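Local atomic coordinates of aspartate aminotransferase (Thermotoga maritima, PDB entry 1O4S), a protein that catalyses the pyridoxal-phosphate-dependent transfer of an amino group from L-aspartate to 2-oxoglutarate, giving oxaloacetate and L-glutamate. Residues Y95-S100 and E233-I238; Y191-L196 and E224-L229; N207-S212 and R237-N242. All blocks are in the same frame, centred on the assembly; numbering follows the deposited sequence.

Contact 1: residues Y95-S100 and E233-I238; sequences YKKDIS and EGFDRI
K97 and F235 bury the most surface here, with I99 as a third partner. They join two loops of the large domain in this aminotransferase of class I. The first loop leaves helix 81-95 through a Schellman motif, in which K96 takes positive phi; the second connects helix 228-231 to strand 238-243. The backbones stay well apart, the closest CA atoms, those of K97 and G234, being 7.8 Å from each other. No hydrogen bond crosses between the segments, and the contact rests on side chains reaching across, in part to backbone atoms.

K97 reaches over with its aliphatic part. The chain runs straight through chi2 and chi3, which brings CD to 4.1 Å from F235 CE1. The bend at chi4 (-81°) then swings NZ to 3.9 Å from E233 CA. The ammonium does not bond to the other segment: its hydrogen bond goes to the carbonyl oxygen of S232, just before E233. The methylenes lie against the ring while the charge is held at this backbone oxygen.

I99 crosses the F235 side chain at about a right angle, and its CD1 lies 3.9 Å from F235 CZ. Neither K97 nor I99 meets the ring squarely; both approach it obliquely. With its CG anti to the carbonyl carbon (chi1 -76°), F235 sends the ring toward the loop after helix 81-95; L229 of helix 228-231 and I259 of strand 256-259 also touch the ring. I99 in turn packs on A88 and I91 of helix 81-95. F235 also opens a type I turn that runs to I238, with I238 N bonded to F235 O at 3.2 Å.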
loop_
_atom_site.group_PDB
_atom_site.type_symbol
_atom_site.label_atom_id
_atom_site.label_comp_id
_atom_site.label_asym_id
_atom_site.label_seq_id
_atom_site.Cartn_x
_atom_site.Cartn_y
_atom_site.Cartn_z
ATOM N N TYR B 95 8.429 -25.215 -10.505
ATOM C CA TYR B 95 7.188 -25.979 -10.595
ATOM C C TYR B 95 6.861 -26.444 -12.007
ATOM O O TYR B 95 5.750 -26.875 -12.285
ATOM C CB TYR B 95 6.047 -25.156 -9.999
ATOM C CG TYR B 95 6.237 -24.954 -8.524
ATOM C CD1 TYR B 95 6.474 -23.672 -8.001
ATOM C CD2 TYR B 95 6.226 -26.037 -7.636
ATOM C CE1 TYR B 95 6.673 -23.456 -6.639
ATOM C CE2 TYR B 95 6.452 -25.826 -6.245
ATOM C CZ TYR B 95 6.654 -24.521 -5.769
ATOM O OH TYR B 95 6.873 -24.258 -4.450
ATOM N N LYS B 96 7.852 -26.354 -12.881
ATOM C CA LYS B 96 7.722 -26.717 -14.291
ATOM C C LYS B 96 6.416 -26.203 -14.924
ATOM O O LYS B 96 5.562 -26.971 -15.367
ATOM C CB LYS B 96 7.933 -28.229 -14.509
ATOM C CG LYS B 96 9.411 -28.643 -14.675
ATOM C CD LYS B 96 10.148 -27.904 -15.820
ATOM C CE LYS B 96 9.629 -28.291 -17.206
ATOM N NZ LYS B 96 10.007 -29.684 -17.566
ATOM N N LYS B 97 6.306 -24.877 -14.940
ATOM C CA LYS B 97 5.211 -24.115 -15.547
ATOM C C LYS B 97 5.785 -22.995 -16.430
ATOM O O LYS B 97 6.894 -22.502 -16.193
ATOM C CB LYS B 97 4.341 -23.488 -14.458
ATOM C CG LYS B 97 3.808 -24.501 -13.462
ATOM C CD LYS B 97 2.718 -23.932 -12.578
ATOM C CE LYS B 97 2.227 -24.987 -11.608
ATOM N NZ LYS B 97 1.265 -25.906 -12.216
ATOM N N ASP B 98 5.032 -22.618 -17.455
ATOM C CA ASP B 98 5.374 -21.513 -18.329
ATOM C C ASP B 98 4.606 -20.325 -17.752
ATOM O O ASP B 98 3.425 -20.134 -18.022
ATOM C CB ASP B 98 4.933 -21.836 -19.777
ATOM C CG ASP B 98 5.661 -21.003 -20.841
ATOM O OD1 ASP B 98 6.213 -19.928 -20.510
ATOM O OD2 ASP B 98 5.731 -21.357 -22.050
ATOM N N ILE B 99 5.263 -19.575 -16.885
ATOM C CA ILE B 99 4.693 -18.356 -16.336
ATOM C C ILE B 99 5.199 -17.125 -17.125
ATOM O O ILE B 99 6.398 -16.885 -17.243
ATOM C CB ILE B 99 5.013 -18.258 -14.850
ATOM C CG1 ILE B 99 4.699 -19.594 -14.174
ATOM C CG2 ILE B 99 4.214 -17.137 -14.192
ATOM C CD1 ILE B 99 4.789 -19.565 -12.652
ATOM N N SER B 100 4.264 -16.357 -17.674
ATOM C CA SER B 100 4.543 -15.063 -18.283
ATOM C C SER B 100 4.751 -13.953 -17.219
ATOM O O SER B 100 4.139 -13.978 -16.174
ATOM C CB SER B 100 3.403 -14.726 -19.240
ATOM O OG SER B 100 3.433 -13.390 -19.670
ATOM N N GLU B 233 -2.494 -27.480 -12.669
ATOM C CA GLU B 233 -1.986 -27.108 -13.989
ATOM C C GLU B 233 -2.683 -25.780 -14.261
ATOM O O GLU B 233 -3.929 -25.675 -14.114
ATOM C CB GLU B 233 -2.393 -28.099 -15.091
ATOM C CG GLU B 233 -1.813 -29.511 -15.006
ATOM C CD GLU B 233 -2.640 -30.531 -15.789
ATOM O OE1 GLU B 233 -3.605 -30.131 -16.503
ATOM O OE2 GLU B 233 -2.334 -31.748 -15.687
ATOM N N GLY B 234 -1.920 -24.776 -14.661
ATOM C CA GLY B 234 -2.518 -23.500 -15.007
ATOM C C GLY B 234 -3.048 -22.711 -13.822
ATOM O O GLY B 234 -3.116 -23.187 -12.682
ATOM N N PHE B 235 -3.443 -21.484 -14.105
ATOM C CA PHE B 235 -3.786 -20.552 -13.045
ATOM C C PHE B 235 -5.238 -20.093 -13.131
ATOM O O PHE B 235 -5.600 -19.090 -12.514
ATOM C CB PHE B 235 -2.829 -19.345 -13.093
ATOM C CG PHE B 235 -1.457 -19.623 -12.546
ATOM C CD1 PHE B 235 -0.420 -20.004 -13.382
ATOM C CD2 PHE B 235 -1.192 -19.476 -11.195
ATOM C CE1 PHE B 235 0.866 -20.261 -12.861
ATOM C CE2 PHE B 235 0.055 -19.711 -10.681
ATOM C CZ PHE B 235 1.098 -20.103 -11.516
ATOM N N ASP B 236 -6.092 -20.832 -13.849
ATOM C CA ASP B 236 -7.483 -20.380 -14.074
ATOM C C ASP B 236 -8.239 -20.122 -12.779
ATOM O O ASP B 236 -9.046 -19.179 -12.683
ATOM C CB ASP B 236 -8.266 -21.353 -14.947
ATOM C CG ASP B 236 -8.005 -21.135 -16.421
ATOM O OD1 ASP B 236 -8.457 -21.993 -17.227
ATOM O OD2 ASP B 236 -7.364 -20.128 -16.855
ATOM N N ARG B 237 -7.942 -20.959 -11.789
ATOM C CA ARG B 237 -8.566 -20.888 -10.491
ATOM C C ARG B 237 -7.532 -20.792 -9.379
ATOM O O ARG B 237 -7.842 -21.038 -8.236
ATOM C CB ARG B 237 -9.470 -22.108 -10.320
ATOM C CG ARG B 237 -10.762 -22.017 -11.141
ATOM C CD ARG B 237 -11.446 -23.353 -11.391
ATOM N NE ARG B 237 -11.165 -23.923 -12.728
ATOM C CZ ARG B 237 -10.169 -24.774 -13.032
ATOM N NH1 ARG B 237 -9.302 -25.205 -12.104
ATOM N NH2 ARG B 237 -10.040 -25.203 -14.290
ATOM N N ILE B 238 -6.310 -20.388 -9.701
ATOM C CA ILE B 238 -5.253 -20.290 -8.685
ATOM C C ILE B 238 -4.747 -18.874 -8.550
ATOM O O ILE B 238 -4.398 -18.255 -9.542
ATOM C CB ILE B 238 -4.063 -21.195 -9.041
ATOM C CG1 ILE B 238 -4.514 -22.646 -9.270
ATOM C CG2 ILE B 238 -2.972 -21.101 -7.958
ATOM C CD1 ILE B 238 -5.063 -23.343 -8.032
#

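Contact 2: residues Y191-L196 and E224-L229; sequences YRREFL and EFTSIL
T226 meets R193 and L196 in a mostly buried loop-against-helix contact, made where the first turn of helix 193-206 faces the chain that leads into the short helix 228-231. Direct contacts are apolar or carbon-to-oxygen, and no direct hydrogen bond joins the segments. T226 loses the most surface. Its CG2, anti to the backbone N, lies alongside L196 CD1, the two side chains sliding past each other in opposite directions; L196 CD1 is 3.8 Å from T226 CB and 3.4 Å from T226 O. R193 crosses T226 at about a right angle, with its CB 3.6 Å from T226 OG1.

Both segments begin a helix: R192 occupies one N-cap position and S227 the other. S227 OG accepts from L229 N at 3.0 Å (N-H...O angle 148°) and is also hydrogen-bonded to E214, which ties this helix start to the residue following strand 209-213. I228 brings CD1 to 4.3 Å from L196 CB, extending the apolar strip beyond the threonine.

Polar bridging is left to water. Water 2 donates to Y191 O and pairs with T226 OG1 at 2.7 Å, linking the two segments; its distance to E224 O is short and that link less certain. Water 1 lies between Y191 O and T226 O, although its distance to the latter is doubtfully short. Water 3 sits in the plane of the R193 guanidinium, at its edge, 3.1 Å from NH1, and also reaches T226 OG1. The extended R193 chain (chi1 179°) carries the guanidinium out to this water, while its NE forms a salt bridge with E197.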
loop_
_atom_site.group_PDB
_atom_site.type_symbol
_atom_site.label_atom_id
_atom_site.label_comp_id
_atom_site.label_asym_id
_atom_site.label_seq_id
_atom_site.Cartn_x
_atom_site.Cartn_y
_atom_site.Cartn_z
ATOM N N TYR B 191 0.176 -28.630 4.576
ATOM C CA TYR B 191 -0.988 -29.366 4.123
ATOM C C TYR B 191 -0.614 -30.519 3.191
ATOM O O TYR B 191 0.272 -30.389 2.353
ATOM C CB TYR B 191 -1.971 -28.420 3.431
ATOM C CG TYR B 191 -2.736 -27.474 4.349
ATOM C CD1 TYR B 191 -2.624 -27.543 5.743
ATOM C CD2 TYR B 191 -3.611 -26.523 3.812
ATOM C CE1 TYR B 191 -3.357 -26.659 6.584
ATOM C CE2 TYR B 191 -4.357 -25.652 4.647
ATOM C CZ TYR B 191 -4.218 -25.732 6.022
ATOM O OH TYR B 191 -4.943 -24.912 6.842
ATOM N N ARG B 192 -1.354 -31.624 3.341
ATOM C CA ARG B 192 -1.084 -32.886 2.691
ATOM C C ARG B 192 -1.402 -32.746 1.216
ATOM O O ARG B 192 -2.298 -32.001 0.833
ATOM C CB ARG B 192 -1.969 -34.002 3.303
ATOM C CG ARG B 192 -1.725 -34.330 4.808
ATOM C CD ARG B 192 -0.490 -35.265 5.109
ATOM N NE ARG B 192 -0.821 -36.703 5.181
ATOM C CZ ARG B 192 0.066 -37.697 5.391
ATOM N NH1 ARG B 192 1.369 -37.451 5.546
ATOM N NH2 ARG B 192 -0.357 -38.957 5.442
ATOM N N ARG B 193 -0.662 -33.478 0.397
ATOM C CA ARG B 193 -0.822 -33.442 -1.043
ATOM C C ARG B 193 -2.237 -33.869 -1.468
ATOM O O ARG B 193 -2.836 -33.274 -2.349
ATOM C CB ARG B 193 0.236 -34.352 -1.683
ATOM C CG ARG B 193 0.146 -34.422 -3.197
ATOM C CD ARG B 193 1.223 -35.255 -3.868
ATOM N NE ARG B 193 1.121 -35.096 -5.325
ATOM C CZ ARG B 193 1.887 -34.300 -6.090
ATOM N NH1 ARG B 193 2.890 -33.575 -5.568
ATOM N NH2 ARG B 193 1.650 -34.248 -7.406
ATOM N N GLU B 194 -2.746 -34.920 -0.833
ATOM C CA GLU B 194 -4.088 -35.462 -1.084
ATOM C C GLU B 194 -5.201 -34.405 -0.892
ATOM O O GLU B 194 -6.125 -34.292 -1.709
ATOM C CB GLU B 194 -4.322 -36.737 -0.223
ATOM C CG GLU B 194 -3.328 -36.970 0.953
ATOM C CD GLU B 194 -1.880 -37.358 0.539
ATOM O OE1 GLU B 194 -0.898 -36.872 1.167
ATOM O OE2 GLU B 194 -1.708 -38.170 -0.412
ATOM N N PHE B 195 -5.088 -33.611 0.168
ATOM C CA PHE B 195 -6.013 -32.506 0.410
ATOM C C PHE B 195 -5.971 -31.461 -0.733
ATOM O O PHE B 195 -7.007 -31.075 -1.254
ATOM C CB PHE B 195 -5.727 -31.854 1.775
ATOM C CG PHE B 195 -6.505 -30.591 2.010
ATOM C CD1 PHE B 195 -7.791 -30.640 2.543
ATOM C CD2 PHE B 195 -5.961 -29.356 1.676
ATOM C CE1 PHE B 195 -8.525 -29.460 2.737
ATOM C CE2 PHE B 195 -6.674 -28.193 1.869
ATOM C CZ PHE B 195 -7.967 -28.235 2.397
ATOM N N LEU B 196 -4.768 -31.050 -1.133
ATOM C CA LEU B 196 -4.565 -30.010 -2.140
ATOM C C LEU B 196 -5.030 -30.413 -3.535
ATOM O O LEU B 196 -5.650 -29.619 -4.225
ATOM C CB LEU B 196 -3.069 -29.604 -2.176
ATOM C CG LEU B 196 -2.542 -29.061 -0.844
ATOM C CD1 LEU B 196 -1.049 -28.785 -0.900
ATOM C CD2 LEU B 196 -3.325 -27.769 -0.453
ATOM N N GLU B 224 8.051 -33.226 2.691
ATOM C CA GLU B 224 6.599 -33.361 2.441
ATOM C C GLU B 224 5.891 -32.062 2.000
ATOM O O GLU B 224 4.695 -32.122 1.715
ATOM C CB GLU B 224 5.866 -33.950 3.678
ATOM C CG GLU B 224 5.416 -35.404 3.539
ATOM C CD GLU B 224 6.572 -36.364 3.555
ATOM O OE1 GLU B 224 6.455 -37.415 4.213
ATOM O OE2 GLU B 224 7.598 -36.066 2.917
ATOM N N PHE B 225 6.575 -30.907 1.945
ATOM C CA PHE B 225 5.909 -29.687 1.469
ATOM C C PHE B 225 5.403 -29.857 0.052
ATOM O O PHE B 225 6.153 -30.207 -0.845
ATOM C CB PHE B 225 6.777 -28.407 1.534
ATOM C CG PHE B 225 6.053 -27.185 1.004
ATOM C CD1 PHE B 225 4.958 -26.678 1.686
ATOM C CD2 PHE B 225 6.428 -26.593 -0.193
ATOM C CE1 PHE B 225 4.244 -25.610 1.203
ATOM C CE2 PHE B 225 5.727 -25.504 -0.695
ATOM C CZ PHE B 225 4.628 -25.010 0.004
ATOM N N THR B 226 4.110 -29.587 -0.114
ATOM C CA THR B 226 3.439 -29.545 -1.402
ATOM C C THR B 226 2.877 -28.138 -1.605
ATOM O O THR B 226 2.130 -27.631 -0.757
ATOM C CB THR B 226 2.278 -30.545 -1.412
ATOM O OG1 THR B 226 2.749 -31.868 -1.084
ATOM C CG2 THR B 226 1.702 -30.670 -2.797
ATOM N N SER B 227 3.225 -27.533 -2.734
ATOM C CA SER B 227 2.695 -26.237 -3.139
ATOM C C SER B 227 1.426 -26.491 -3.915
ATOM O O SER B 227 1.293 -27.540 -4.545
ATOM C CB SER B 227 3.697 -25.530 -4.046
ATOM O OG SER B 227 3.149 -24.396 -4.648
ATOM N N ILE B 228 0.504 -25.537 -3.892
ATOM C CA ILE B 228 -0.640 -25.609 -4.790
ATOM C C ILE B 228 -0.160 -25.707 -6.246
ATOM O O ILE B 228 -0.847 -26.274 -7.090
ATOM C CB ILE B 228 -1.611 -24.406 -4.610
ATOM C CG1 ILE B 228 -3.033 -24.769 -5.119
ATOM C CG2 ILE B 228 -1.078 -23.138 -5.324
ATOM C CD1 ILE B 228 -3.706 -25.919 -4.354
ATOM N N LEU B 229 1.004 -25.139 -6.532
ATOM C CA LEU B 229 1.611 -25.243 -7.864
ATOM C C LEU B 229 2.225 -26.641 -8.198
ATOM O O LEU B 229 2.552 -26.905 -9.358
ATOM C CB LEU B 229 2.652 -24.148 -8.043
ATOM C CG LEU B 229 2.134 -22.710 -7.837
ATOM C CD1 LEU B 229 3.230 -21.731 -8.221
ATOM C CD2 LEU B 229 0.874 -22.393 -8.610
HETATM O O HOH W 1 1.595 -28.113 1.561
HETATM O O HOH W 2 2.178 -32.039 1.577
HETATM O O HOH W 3 4.696 -33.206 -3.050
#

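Contact 3: residues N207-S212 and R237-N242; sequences NFYIIS and RIVYIN
Backbone hydrogen bonds between I210, S212 and their partners R237, V239 and I241 bind these two strands in parallel, their directions differing by 7°. The bonds run back and forth. I210 N gives to R237 O at 2.7 Å and almost straight (177°). V239 N to I210 O, S212 N to V239 O and I241 N to S212 O follow at 2.8 to 2.9 Å. I210 and S212 thus use both N and O toward this neighbour, whereas Y209 and I211 bond on the other edge to strand 175-180. CA-H...O contacts add to the same acceptors: I210 O, which takes V239 N, is also approached by I238 CA.

The two strands belong to a beta-alpha-beta unit, with helix 228-231 in the connection, and sit in the seven-stranded sheet of the large domain of fold-type I aminotransferases. Strand 209-213 ends at D213, and strand 238-243 leads on to S245 and K246, all three in the pyridoxal phosphate pocket.

Apolar contacts line both faces. On the face of I210 and I238, the two isoleucines lie side by side, with I210 CB 4.0 Å from I238 CD1. On the face of I211 and V239, I211 CG1 is 4.0 Å from V239 CB, and its CG2 branch touches I241 CD1.

Two side chains rest on backbone. Y209, its CG beside the backbone N (chi1 -73°), sets its ring against the start of the neighbouring strand, R237 CA meeting it obliquely at 3.7 Å from CD1. R237 lays CB and CG against F208 O.

One polar side-chain bond lies within a strand: N242 ND2 donates to Y240 OH at 2.9 Å, with the hydroxyl in its amide plane.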
loop_
_atom_site.group_PDB
_atom_site.type_symbol
_atom_site.label_atom_id
_atom_site.label_comp_id
_atom_site.label_asym_id
_atom_site.label_seq_id
_atom_site.Cartn_x
_atom_site.Cartn_y
_atom_site.Cartn_z
ATOM N N ASN B 207 -16.593 -24.158 -9.048
ATOM C CA ASN B 207 -16.335 -22.793 -9.531
ATOM C C ASN B 207 -15.857 -21.753 -8.496
ATOM O O ASN B 207 -16.525 -20.754 -8.259
ATOM C CB ASN B 207 -17.583 -22.272 -10.254
ATOM C CG ASN B 207 -17.302 -21.047 -11.094
ATOM O OD1 ASN B 207 -16.179 -20.850 -11.563
ATOM N ND2 ASN B 207 -18.326 -20.214 -11.292
ATOM N N PHE B 208 -14.698 -21.994 -7.887
ATOM C CA PHE B 208 -14.109 -21.026 -6.973
ATOM C C PHE B 208 -12.588 -20.964 -7.143
ATOM O O PHE B 208 -11.985 -21.876 -7.704
ATOM C CB PHE B 208 -14.513 -21.295 -5.499
ATOM C CG PHE B 208 -13.997 -22.607 -4.919
ATOM C CD1 PHE B 208 -12.715 -22.704 -4.390
ATOM C CD2 PHE B 208 -14.821 -23.741 -4.868
ATOM C CE1 PHE B 208 -12.247 -23.908 -3.839
ATOM C CE2 PHE B 208 -14.361 -24.953 -4.313
ATOM C CZ PHE B 208 -13.077 -25.036 -3.804
ATOM N N TYR B 209 -11.997 -19.871 -6.662
ATOM C CA TYR B 209 -10.550 -19.654 -6.704
ATOM C C TYR B 209 -9.886 -20.215 -5.482
ATOM O O TYR B 209 -10.454 -20.180 -4.379
ATOM C CB TYR B 209 -10.212 -18.169 -6.746
ATOM C CG TYR B 209 -10.499 -17.521 -8.060
ATOM C CD1 TYR B 209 -9.593 -17.608 -9.102
ATOM C CD2 TYR B 209 -11.681 -16.797 -8.262
ATOM C CE1 TYR B 209 -9.857 -17.017 -10.323
ATOM C CE2 TYR B 209 -11.953 -16.173 -9.484
ATOM C CZ TYR B 209 -11.036 -16.293 -10.512
ATOM O OH TYR B 209 -11.288 -15.702 -11.742
ATOM N N ILE B 210 -8.679 -20.737 -5.675
ATOM C CA ILE B 210 -7.842 -21.126 -4.553
ATOM C C ILE B 210 -6.787 -20.047 -4.426
ATOM O O ILE B 210 -6.029 -19.820 -5.358
ATOM C CB ILE B 210 -7.174 -22.497 -4.765
ATOM C CG1 ILE B 210 -8.235 -23.606 -4.839
ATOM C CG2 ILE B 210 -6.170 -22.770 -3.617
ATOM C CD1 ILE B 210 -7.657 -24.940 -5.178
ATOM N N ILE B 211 -6.780 -19.382 -3.275
ATOM C CA ILE B 211 -5.776 -18.390 -2.930
ATOM C C ILE B 211 -4.798 -19.052 -1.975
ATOM O O ILE B 211 -5.177 -19.479 -0.890
ATOM C CB ILE B 211 -6.414 -17.173 -2.275
ATOM C CG1 ILE B 211 -7.473 -16.543 -3.202
ATOM C CG2 ILE B 211 -5.330 -16.179 -1.904
ATOM C CD1 ILE B 211 -8.326 -15.482 -2.530
ATOM N N SER B 212 -3.534 -19.132 -2.384
ATOM C CA SER B 212 -2.519 -19.861 -1.635
ATOM C C SER B 212 -1.380 -18.969 -1.194
ATOM O O SER B 212 -0.633 -18.464 -2.021
ATOM C CB SER B 212 -1.957 -21.021 -2.453
ATOM O OG SER B 212 -1.218 -21.848 -1.590
ATOM N N ARG B 237 -7.942 -20.959 -11.789
ATOM C CA ARG B 237 -8.566 -20.888 -10.491
ATOM C C ARG B 237 -7.532 -20.792 -9.379
ATOM O O ARG B 237 -7.842 -21.038 -8.236
ATOM C CB ARG B 237 -9.470 -22.108 -10.320
ATOM C CG ARG B 237 -10.762 -22.017 -11.141
ATOM C CD ARG B 237 -11.446 -23.353 -11.391
ATOM N NE ARG B 237 -11.165 -23.923 -12.728
ATOM C CZ ARG B 237 -10.169 -24.774 -13.032
ATOM N NH1 ARG B 237 -9.302 -25.205 -12.104
ATOM N NH2 ARG B 237 -10.040 -25.203 -14.290
ATOM N N ILE B 238 -6.310 -20.388 -9.701
ATOM C CA ILE B 238 -5.253 -20.290 -8.685
ATOM C C ILE B 238 -4.747 -18.874 -8.550
ATOM O O ILE B 238 -4.398 -18.255 -9.542
ATOM C CB ILE B 238 -4.063 -21.195 -9.041
ATOM C CG1 ILE B 238 -4.514 -22.646 -9.270
ATOM C CG2 ILE B 238 -2.972 -21.101 -7.958
ATOM C CD1 ILE B 238 -5.063 -23.343 -8.032
ATOM N N VAL B 239 -4.682 -18.389 -7.312
ATOM C CA VAL B 239 -3.994 -17.144 -6.986
ATOM C C VAL B 239 -2.832 -17.532 -6.075
ATOM O O VAL B 239 -3.045 -17.985 -4.960
ATOM C CB VAL B 239 -4.928 -16.106 -6.279
ATOM C CG1 VAL B 239 -4.181 -14.854 -5.912
ATOM C CG2 VAL B 239 -6.127 -15.760 -7.171
ATOM N N TYR B 240 -1.615 -17.359 -6.555
ATOM C CA TYR B 240 -0.446 -17.759 -5.822
ATOM C C TYR B 240 0.195 -16.528 -5.191
ATOM O O TYR B 240 0.417 -15.529 -5.861
ATOM C CB TYR B 240 0.509 -18.485 -6.769
ATOM C CG TYR B 240 1.828 -18.875 -6.165
ATOM C CD1 TYR B 240 1.953 -20.043 -5.395
ATOM C CD2 TYR B 240 2.979 -18.064 -6.363
ATOM C CE1 TYR B 240 3.206 -20.402 -4.830
ATOM C CE2 TYR B 240 4.213 -18.415 -5.822
ATOM C CZ TYR B 240 4.328 -19.577 -5.048
ATOM O OH TYR B 240 5.551 -19.927 -4.542
ATOM N N ILE B 241 0.466 -16.612 -3.889
ATOM C CA ILE B 241 1.050 -15.513 -3.141
ATOM C C ILE B 241 2.332 -15.918 -2.433
ATOM O O ILE B 241 2.377 -16.924 -1.706
ATOM C CB ILE B 241 0.012 -14.911 -2.163
ATOM C CG1 ILE B 241 -1.094 -14.287 -3.011
ATOM C CG2 ILE B 241 0.672 -13.906 -1.217
ATOM C CD1 ILE B 241 -2.186 -13.736 -2.300
ATOM N N ASN B 242 3.372 -15.107 -2.646
ATOM C CA ASN B 242 4.676 -15.290 -2.018
ATOM C C ASN B 242 5.380 -13.924 -1.929
ATOM O O ASN B 242 4.791 -12.888 -2.235
ATOM C CB ASN B 242 5.467 -16.360 -2.790
ATOM C CG ASN B 242 6.456 -17.158 -1.914
ATOM O OD1 ASN B 242 6.965 -16.664 -0.914
ATOM N ND2 ASN B 242 6.753 -18.389 -2.334
#

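All three contacts lie on the same side of the chain's centre in the large domain. The centres of contacts 1 and 2 are about 16 Å apart, those of 1 and 3 about 11 Å, and those of 2 and 3 about 14 Å. Along the chain, contact 2 is nested inside the loop closed by contact 1, while contacts 2 and 3 interleave: helix 193-206, strand 209-213, helix 228-231, then strand 238-243. Contacts 1 and 3 share R237 and I238. L229 packs against both F235 and Y240, and I228 against S212 and I238, so helix 228-231 connects the outer loops with the sheet whose strand ends carry cofactor-pocket residues.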